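Local atomic coordinates of uncharacterized protein YbaA (Shigella flexneri, PDB entry 2OKQ), a protein that is of unknown function, belongs to the DUF1428 family and forms a two-chain assembly with a ferredoxin-like fold in each chain. Residues G30-V35 with E88-S93; F57-I62 with S93-P98. All blocks are in the same frame, centred on the assembly; numbering follows the deposited sequence. Where two conformers were deposited one is given.

Interaction 1. Residues G30-V35 with E88-S93; sequences GFVVAV and EEVVFS
Phe31 with Ser93, Val33 with Val91 and Val35 with Glu89 each exchange a pair of backbone hydrogen bonds, making this an antiparallel ladder between the two central strands of a ferredoxin-like sheet (order 61-67, 88-97, 27-36, 131-140). The tightest rung is at the Glu89 end: Glu89 N lies 2.7 Å from Val35 O, and the return bond, from Val35 N to Glu89 O, measures 2.8 Å. At the middle rung Val91 N reaches Val33 O over 2.8 Å with an N-H...O angle of 171°. The non-hydrogen-bonded pairs, Val32 with Phe92 and Ala34 with Val90, are flanked by CA-H...O contacts such as Val32 CA to Val91 O, 3.3 Å.

Glu88 adds a side-chain bridge. With CG beside the backbone N (chi1 -62°) and the chain then extended, its carboxylate lies alongside Ala34. One water donates to both Ala34 O (2.7 Å) and Glu88 OE2 (2.9 Å). Outside the two strands, OE1 accepts from Glu85 N and OE2 pairs with Arg129, so both oxygens of this buried carboxylate are bonded.

Packing separates by face. Phe31, Val33, Val35, Val91 and Ser93 lie on the face covered by helix 40-56, where Tyr43 touches Val33, Val35, Val91 and Ser93. Here Val35 CG2 meets Val91 CG2 diagonally at 3.7 Å. Val32, Ala34, Val90 and Phe92 occupy the other face, and the Phe92 ring meets Phe92 of the second subunit with nearly parallel planes. On that face the valine branches anti to the backbone N approach most closely, Val32 CG1 lying 3.5 Å from Val90 CG1.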
ATOM      1  N   GLY A  30       1.622  -4.737  -4.168  1.00 13.80           N
ATOM      2  CA  GLY A  30       0.911  -4.323  -2.939  1.00 14.44           C
ATOM      3  C   GLY A  30       0.673  -5.508  -2.030  1.00 15.47           C
ATOM      4  O   GLY A  30       0.413  -6.630  -2.518  1.00 14.24           O
ATOM      5  N   PHE A  31       0.775  -5.283  -0.713  1.00 15.67           N
ATOM      6  CA  PHE A  31       0.590  -6.355   0.278  1.00 15.63           C
ATOM      7  C   PHE A  31      -0.297  -5.785   1.379  1.00 16.88           C
ATOM      8  O   PHE A  31      -0.131  -4.623   1.769  1.00 17.49           O
ATOM      9  CB  PHE A  31       1.899  -6.812   0.954  1.00 15.28           C
ATOM     10  CG  PHE A  31       3.003  -7.273   0.022  1.00 17.69           C
ATOM     11  CD1 PHE A  31       3.325  -8.620  -0.080  1.00 19.36           C
ATOM     12  CD2 PHE A  31       3.775  -6.351  -0.687  1.00 20.00           C
ATOM     13  CE1 PHE A  31       4.402  -9.051  -0.895  1.00 21.57           C
ATOM     14  CE2 PHE A  31       4.829  -6.775  -1.512  1.00 18.74           C
ATOM     15  CZ  PHE A  31       5.128  -8.133  -1.622  1.00 19.82           C
ATOM     16  N   VAL A  32      -1.255  -6.576   1.845  1.00 15.95           N
ATOM     17  CA  VAL A  32      -1.970  -6.268   3.095  1.00 16.45           C
ATOM     18  C   VAL A  32      -1.851  -7.520   3.941  1.00 16.30           C
ATOM     19  O   VAL A  32      -2.136  -8.622   3.470  1.00 16.40           O
ATOM     20  CB  VAL A  32      -3.433  -5.878   2.886  1.00 16.20           C
ATOM     21  CG1 VAL A  32      -4.060  -5.338   4.218  1.00 18.17           C
ATOM     22  CG2 VAL A  32      -3.566  -4.811   1.801  1.00 18.96           C
ATOM     23  N   VAL A  33      -1.457  -7.320   5.200  0.60 17.11           N
ATOM     24  CA  VAL A  33      -1.047  -8.397   6.083  0.60 18.69           C
ATOM     25  C   VAL A  33      -1.766  -8.234   7.431  0.60 19.45           C
ATOM     26  O   VAL A  33      -1.959  -7.110   7.889  0.60 18.24           O
ATOM     27  CB  VAL A  33       0.490  -8.313   6.322  0.60 19.22           C
ATOM     28  CG1 VAL A  33       1.017  -9.577   6.941  0.60 18.23           C
ATOM     29  CG2 VAL A  33       1.243  -8.040   5.009  0.60 19.93           C
ATOM     30  N   ALA A  34      -2.174  -9.347   8.050  1.00 20.99           N
ATOM     31  CA  ALA A  34      -2.589  -9.320   9.462  1.00 22.47           C
ATOM     32  C   ALA A  34      -1.381  -9.792  10.294  1.00 23.71           C
ATOM     33  O   ALA A  34      -0.786 -10.837  10.004  1.00 24.59           O
ATOM     34  CB  ALA A  34      -3.793 -10.220   9.675  1.00 22.90           C
ATOM     35  N   VAL A  35      -0.969  -8.994  11.268  1.00 25.04           N
ATOM     36  CA  VAL A  35       0.207  -9.306  12.064  1.00 27.54           C
ATOM     37  C   VAL A  35      -0.196  -9.240  13.548  1.00 29.03           C
ATOM     38  O   VAL A  35      -0.844  -8.285  13.958  1.00 28.50           O
ATOM     39  CB  VAL A  35       1.359  -8.291  11.789  1.00 27.71           C
ATOM     40  CG1 VAL A  35       2.565  -8.575  12.649  1.00 29.28           C
ATOM     41  CG2 VAL A  35       1.763  -8.295  10.303  1.00 28.18           C
ATOM     42  N   GLU A  88      -4.547  -9.183  16.363  1.00 29.72           N
ATOM     43  CA  GLU A  88      -3.769  -8.822  15.173  1.00 27.19           C
ATOM     44  C   GLU A  88      -4.064  -7.394  14.728  1.00 25.61           C
ATOM     45  O   GLU A  88      -5.142  -6.887  14.981  1.00 24.70           O
ATOM     46  CB  GLU A  88      -4.085  -9.773  14.026  1.00 27.33           C
ATOM     47  CG  GLU A  88      -3.738 -11.223  14.284  1.00 29.74           C
ATOM     48  CD  GLU A  88      -4.044 -12.125  13.111  1.00 25.92           C
ATOM     49  OE1 GLU A  88      -5.047 -11.909  12.428  1.00 28.90           O
ATOM     50  OE2 GLU A  88      -3.269 -13.075  12.883  1.00 29.30           O
ATOM     51  N   GLU A  89      -3.095  -6.780  14.046  1.00 23.95           N
ATOM     52  CA  GLU A  89      -3.245  -5.448  13.441  1.00 24.25           C
ATOM     53  C   GLU A  89      -2.975  -5.571  11.953  1.00 22.84           C
ATOM     54  O   GLU A  89      -2.270  -6.488  11.538  1.00 23.77           O
ATOM     55  CB  GLU A  89      -2.212  -4.477  14.009  1.00 25.09           C
ATOM     56  CG  GLU A  89      -2.387  -4.146  15.502  1.00 30.15           C
ATOM     57  CD  GLU A  89      -3.441  -3.090  15.760  1.00 37.69           C
ATOM     58  OE1 GLU A  89      -4.257  -2.787  14.861  1.00 40.64           O
ATOM     59  OE2 GLU A  89      -3.457  -2.559  16.889  1.00 42.67           O
ATOM     60  N   VAL A  90      -3.514  -4.639  11.173  1.00 20.93           N
ATOM     61  CA  VAL A  90      -3.357  -4.659   9.708  1.00 18.53           C
ATOM     62  C   VAL A  90      -2.116  -3.883   9.306  1.00 17.97           C
ATOM     63  O   VAL A  90      -1.866  -2.795   9.822  1.00 16.69           O
ATOM     64  CB  VAL A  90      -4.585  -4.060   9.001  1.00 19.08           C
ATOM     65  CG1 VAL A  90      -4.365  -4.039   7.476  1.00 19.38           C
ATOM     66  CG2 VAL A  90      -5.836  -4.899   9.327  1.00 16.89           C
ATOM     67  N   VAL A  91      -1.313  -4.472   8.408  1.00 16.44           N
ATOM     68  CA  VAL A  91      -0.181  -3.770   7.826  1.00 17.06           C
ATOM     69  C   VAL A  91      -0.497  -3.527   6.344  1.00 16.66           C
ATOM     70  O   VAL A  91      -0.979  -4.423   5.681  1.00 16.35           O
ATOM     71  CB  VAL A  91       1.127  -4.594   8.009  1.00 18.34           C
ATOM     72  CG1 VAL A  91       2.292  -3.990   7.233  1.00 21.11           C
ATOM     73  CG2 VAL A  91       1.478  -4.692   9.465  1.00 20.36           C
ATOM     74  N   PHE A  92      -0.212  -2.309   5.865  1.00 16.04           N
ATOM     75  CA  PHE A  92      -0.403  -1.896   4.477  1.00 15.01           C
ATOM     76  C   PHE A  92       1.004  -1.645   3.983  1.00 14.61           C
ATOM     77  O   PHE A  92       1.728  -0.847   4.574  1.00 14.59           O
ATOM     78  CB  PHE A  92      -1.229  -0.594   4.413  1.00 15.52           C
ATOM     79  CG  PHE A  92      -1.501  -0.087   3.022  1.00 13.44           C
ATOM     80  CD1 PHE A  92      -2.609  -0.536   2.301  1.00 12.90           C
ATOM     81  CD2 PHE A  92      -0.685   0.892   2.447  1.00 15.84           C
ATOM     82  CE1 PHE A  92      -2.871  -0.049   1.008  1.00 15.30           C
ATOM     83  CE2 PHE A  92      -0.939   1.393   1.152  1.00 15.45           C
ATOM     84  CZ  PHE A  92      -2.045   0.938   0.436  1.00 14.47           C
ATOM     85  N   SER A  93       1.420  -2.364   2.939  1.00 14.39           N
ATOM     86  CA  SER A  93       2.798  -2.305   2.466  0.60 14.08           C
ATOM     87  C   SER A  93       2.868  -2.400   0.946  1.00 14.28           C
ATOM     88  O   SER A  93       1.949  -2.931   0.304  1.00 14.33           O
ATOM     89  CB  SER A  93       3.603  -3.472   3.053  0.60 15.02           C
ATOM     90  OG  SER A  93       3.637  -3.431   4.469  0.30 12.54           O
TER
HETATM   91  O   HOH W   1      -0.846 -13.176  11.268  1.00 42.87           O

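Interaction 2. Residues F57-I62 with S93-P98; sequences FGALRI and SWIEYP
This is a helix-to-strand junction laid against its neighbour: residues 57-62 leave helix 40-56 and enter strand 61-67, an edge strand of this chain's sheet, next to 88-97, and the side chains of Arg61, Trp94 and Glu96 face the second subunit. Gly58 ends the helix in a Schellman motif with positive phi (118°). Leu60 N donates to Glu96 O over 2.7 Å and Glu96 N to Arg61 O over 2.9 Å, whereas Arg61 N, buried here, has no partner in the model.

On one face Ala59 CB sits 3.5 Å from Ile95 CG2 and also against Tyr97 CE1, while Ile62 and Ile95 lie side by side; Phe54 of helix 40-56 covers both isoleucines and Tyr97. Further out, Leu60 CD1 rests over the peptide joining Tyr97 to Pro98, 3.6 Å from Tyr97 C.

The other face carries Arg61, Glu96 and Trp94. With CG opposite the backbone N (chi1 -175°) and the chain straight to NE, Arg61 lies beside Glu96, pointing the same way, and its NH1 meets Glu96 OE2 at 3.1 Å in a salt bridge on the syn side. Trp94 NE1 donates to the anti lone pair of Glu96 OE2 (3.0 Å), which lies close to the indole plane. The indole edge, at CZ2, meets one face of the guanidinium, the planes 87° apart.

Glu96 OE2 also pairs with Arg61 of the second subunit, Asp140 of the second subunit forms a salt bridge with NE of this chain's Arg61, and the two Trp94 rings stack. One carboxylate oxygen thus gathers an indole N-H and two arginines, which probably stabilises its negative charge and ties strand pairing to dimer assembly.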
ATOM      1  N   PHE A  57      17.828  -6.371  -5.948  1.00 27.11           N
ATOM      2  CA  PHE A  57      17.212  -7.026  -7.095  1.00 25.99           C
ATOM      3  C   PHE A  57      16.424  -6.073  -7.998  1.00 25.18           C
ATOM      4  O   PHE A  57      15.819  -6.503  -8.977  1.00 25.24           O
ATOM      5  CB  PHE A  57      16.335  -8.184  -6.619  1.00 27.80           C
ATOM      6  CG  PHE A  57      17.088  -9.254  -5.859  1.00 30.13           C
ATOM      7  CD1 PHE A  57      18.421  -9.539  -6.148  1.00 36.74           C
ATOM      8  CD2 PHE A  57      16.451  -9.985  -4.876  1.00 33.39           C
ATOM      9  CE1 PHE A  57      19.112 -10.533  -5.444  1.00 35.71           C
ATOM     10  CE2 PHE A  57      17.129 -10.986  -4.178  1.00 36.31           C
ATOM     11  CZ  PHE A  57      18.458 -11.250  -4.464  1.00 35.73           C
ATOM     12  N   GLY A  58      16.440  -4.784  -7.689  1.00 22.92           N
ATOM     13  CA  GLY A  58      15.855  -3.798  -8.607  1.00 21.61           C
ATOM     14  C   GLY A  58      14.668  -2.983  -8.081  1.00 19.70           C
ATOM     15  O   GLY A  58      14.161  -2.097  -8.787  1.00 19.40           O
ATOM     16  N   ALA A  59      14.208  -3.296  -6.871  1.00 20.03           N
ATOM     17  CA  ALA A  59      13.170  -2.468  -6.224  1.00 18.00           C
ATOM     18  C   ALA A  59      13.646  -1.043  -5.967  1.00 18.69           C
ATOM     19  O   ALA A  59      14.810  -0.822  -5.590  1.00 19.11           O
ATOM     20  CB  ALA A  59      12.713  -3.096  -4.929  1.00 16.83           C
ATOM     21  N   LEU A  60      12.734  -0.085  -6.151  1.00 16.41           N
ATOM     22  CA  LEU A  60      13.029   1.333  -5.950  1.00 17.74           C
ATOM     23  C   LEU A  60      12.814   1.721  -4.494  1.00 17.63           C
ATOM     24  O   LEU A  60      13.538   2.576  -3.966  1.00 18.83           O
ATOM     25  CB  LEU A  60      12.141   2.205  -6.840  1.00 18.09           C
ATOM     26  CG  LEU A  60      12.262   1.987  -8.345  1.00 19.69           C
ATOM     27  CD1 LEU A  60      11.104   2.640  -9.052  1.00 20.34           C
ATOM     28  CD2 LEU A  60      13.589   2.532  -8.899  1.00 23.92           C
ATOM     29  N   ARG A  61      11.846   1.087  -3.838  1.00 16.55           N
ATOM     30  CA  ARG A  61      11.447   1.537  -2.507  1.00 15.75           C
ATOM     31  C   ARG A  61      10.602   0.458  -1.888  1.00 15.71           C
ATOM     32  O   ARG A  61       9.856  -0.229  -2.605  1.00 16.44           O
ATOM     33  CB  ARG A  61      10.640   2.836  -2.637  1.00 15.74           C
ATOM     34  CG  ARG A  61      10.273   3.485  -1.301  1.00 16.21           C
ATOM     35  CD  ARG A  61       9.369   4.678  -1.564  1.00 16.42           C
ATOM     36  NE  ARG A  61       8.983   5.361  -0.328  1.00 15.96           N
ATOM     37  CZ  ARG A  61       7.889   6.106  -0.242  1.00 16.75           C
ATOM     38  NH1 ARG A  61       7.085   6.230  -1.314  1.00 17.62           N
ATOM     39  NH2 ARG A  61       7.574   6.695   0.907  1.00 14.33           N
ATOM     40  N   ILE A  62      10.723   0.280  -0.573  1.00 15.75           N
ATOM     41  CA  ILE A  62       9.922  -0.709   0.147  1.00 16.92           C
ATOM     42  C   ILE A  62       9.337   0.048   1.328  1.00 15.95           C
ATOM     43  O   ILE A  62      10.084   0.694   2.071  1.00 15.80           O
ATOM     44  CB  ILE A  62      10.771  -1.904   0.691  1.00 17.87           C
ATOM     45  CG1 ILE A  62      11.328  -2.765  -0.435  1.00 21.19           C
ATOM     46  CG2 ILE A  62       9.912  -2.827   1.577  1.00 18.52           C
ATOM     47  CD1 ILE A  62      12.589  -2.172  -1.171  1.00 24.70           C
ATOM     48  N   SER A  93       1.420  -2.364   2.939  1.00 14.39           N
ATOM     49  CA  SER A  93       2.798  -2.305   2.466  0.60 14.08           C
ATOM     50  C   SER A  93       2.868  -2.400   0.946  1.00 14.28           C
ATOM     51  O   SER A  93       1.949  -2.931   0.304  1.00 14.33           O
ATOM     52  CB  SER A  93       3.603  -3.472   3.053  0.60 15.02           C
ATOM     53  OG  SER A  93       3.637  -3.431   4.469  0.30 12.54           O
ATOM     54  N   TRP A  94       3.980  -1.922   0.390  1.00 12.81           N
ATOM     55  CA  TRP A  94       4.183  -2.039  -1.035  1.00 12.46           C
ATOM     56  C   TRP A  94       5.660  -1.942  -1.377  1.00 13.02           C
ATOM     57  O   TRP A  94       6.497  -1.497  -0.560  1.00 14.34           O
ATOM     58  CB  TRP A  94       3.390  -0.988  -1.808  1.00 11.60           C
ATOM     59  CG  TRP A  94       3.931   0.410  -1.702  1.00 11.53           C
ATOM     60  CD1 TRP A  94       4.839   0.997  -2.531  1.00 11.97           C
ATOM     61  CD2 TRP A  94       3.571   1.399  -0.729  1.00 12.27           C
ATOM     62  NE1 TRP A  94       5.096   2.277  -2.117  1.00 14.33           N
ATOM     63  CE2 TRP A  94       4.309   2.558  -1.024  1.00 12.16           C
ATOM     64  CE3 TRP A  94       2.683   1.417   0.364  1.00 13.35           C
ATOM     65  CZ2 TRP A  94       4.211   3.743  -0.256  1.00 12.40           C
ATOM     66  CZ3 TRP A  94       2.585   2.610   1.136  1.00 12.27           C
ATOM     67  CH2 TRP A  94       3.338   3.745   0.811  1.00 13.19           C
ATOM     68  N   ILE A  95       5.958  -2.392  -2.590  1.00 13.36           N
ATOM     69  CA  ILE A  95       7.313  -2.289  -3.138  1.00 14.01           C
ATOM     70  C   ILE A  95       7.193  -1.680  -4.534  1.00 14.34           C
ATOM     71  O   ILE A  95       6.385  -2.138  -5.349  1.00 15.39           O
ATOM     72  CB  ILE A  95       7.972  -3.677  -3.193  1.00 13.76           C
ATOM     73  CG1 ILE A  95       7.988  -4.346  -1.808  1.00 16.31           C
ATOM     74  CG2 ILE A  95       9.390  -3.559  -3.815  1.00 14.68           C
ATOM     75  CD1 ILE A  95       8.502  -5.750  -1.805  1.00 16.16           C
ATOM     76  N   GLU A  96       7.970  -0.629  -4.791  1.00 13.27           N
ATOM     77  CA  GLU A  96       7.923   0.101  -6.038  1.00 13.08           C
ATOM     78  C   GLU A  96       8.991  -0.428  -6.976  1.00 14.46           C
ATOM     79  O   GLU A  96      10.103  -0.702  -6.527  1.00 14.69           O
ATOM     80  CB  GLU A  96       8.183   1.576  -5.770  1.00 13.21           C
ATOM     81  CG  GLU A  96       7.096   2.187  -4.824  1.00 13.84           C
ATOM     82  CD  GLU A  96       7.165   3.694  -4.704  1.00 13.95           C
ATOM     83  OE1 GLU A  96       7.649   4.375  -5.640  1.00 15.73           O
ATOM     84  OE2 GLU A  96       6.705   4.230  -3.655  1.00 14.33           O
ATOM     85  N   TYR A  97       8.641  -0.542  -8.255  1.00 14.14           N
ATOM     86  CA  TYR A  97       9.541  -1.080  -9.296  1.00 15.39           C
ATOM     87  C   TYR A  97       9.487  -0.193 -10.535  1.00 15.65           C
ATOM     88  O   TYR A  97       8.460   0.461 -10.795  1.00 14.85           O
ATOM     89  CB  TYR A  97       9.091  -2.505  -9.689  1.00 15.83           C
ATOM     90  CG  TYR A  97       9.365  -3.550  -8.622  1.00 16.84           C
ATOM     91  CD1 TYR A  97      10.655  -4.026  -8.405  1.00 16.03           C
ATOM     92  CD2 TYR A  97       8.323  -4.057  -7.833  1.00 16.27           C
ATOM     93  CE1 TYR A  97      10.921  -4.995  -7.427  1.00 16.30           C
ATOM     94  CE2 TYR A  97       8.563  -5.038  -6.865  1.00 15.67           C
ATOM     95  CZ  TYR A  97       9.885  -5.486  -6.664  1.00 16.29           C
ATOM     96  OH  TYR A  97      10.159  -6.417  -5.709  1.00 16.91           O
ATOM     97  N   PRO A  98      10.575  -0.183 -11.336  1.00 16.80           N
ATOM     98  CA  PRO A  98      10.588   0.608 -12.556  1.00 17.20           C
ATOM     99  C   PRO A  98       9.734   0.018 -13.678  1.00 17.82           C
ATOM    100  O   PRO A  98       9.424   0.722 -14.616  1.00 18.07           O
ATOM    101  CB  PRO A  98      12.080   0.628 -12.945  1.00 19.27           C
ATOM    102  CG  PRO A  98      12.633  -0.636 -12.395  1.00 19.56           C
ATOM    103  CD  PRO A  98      11.843  -0.911 -11.125  1.00 17.27           C
TER

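How the interactions relate
Strand 88-97 is common to both contacts: interaction 1 uses its first half against 27-36, and interaction 2 its second half against the start of 61-67, with Ser93 shared. Their centres are about 17 Å apart, on opposite sides of the chain's centre, yet they touch where Phe31 CE2 meets Ile95 CD1 at 3.8 Å on the helix-covered face. Both also reach the second subunit, interaction 1 through aromatic packing at Phe92 and interaction 2 through charged groups and Trp94. Neither includes the sodium-binding residues Asp72, Gly73 and Asp77; a bound sodium ion lies about 10 Å from the Val90 side chain, and one lies about 12 Å from that of Tyr97.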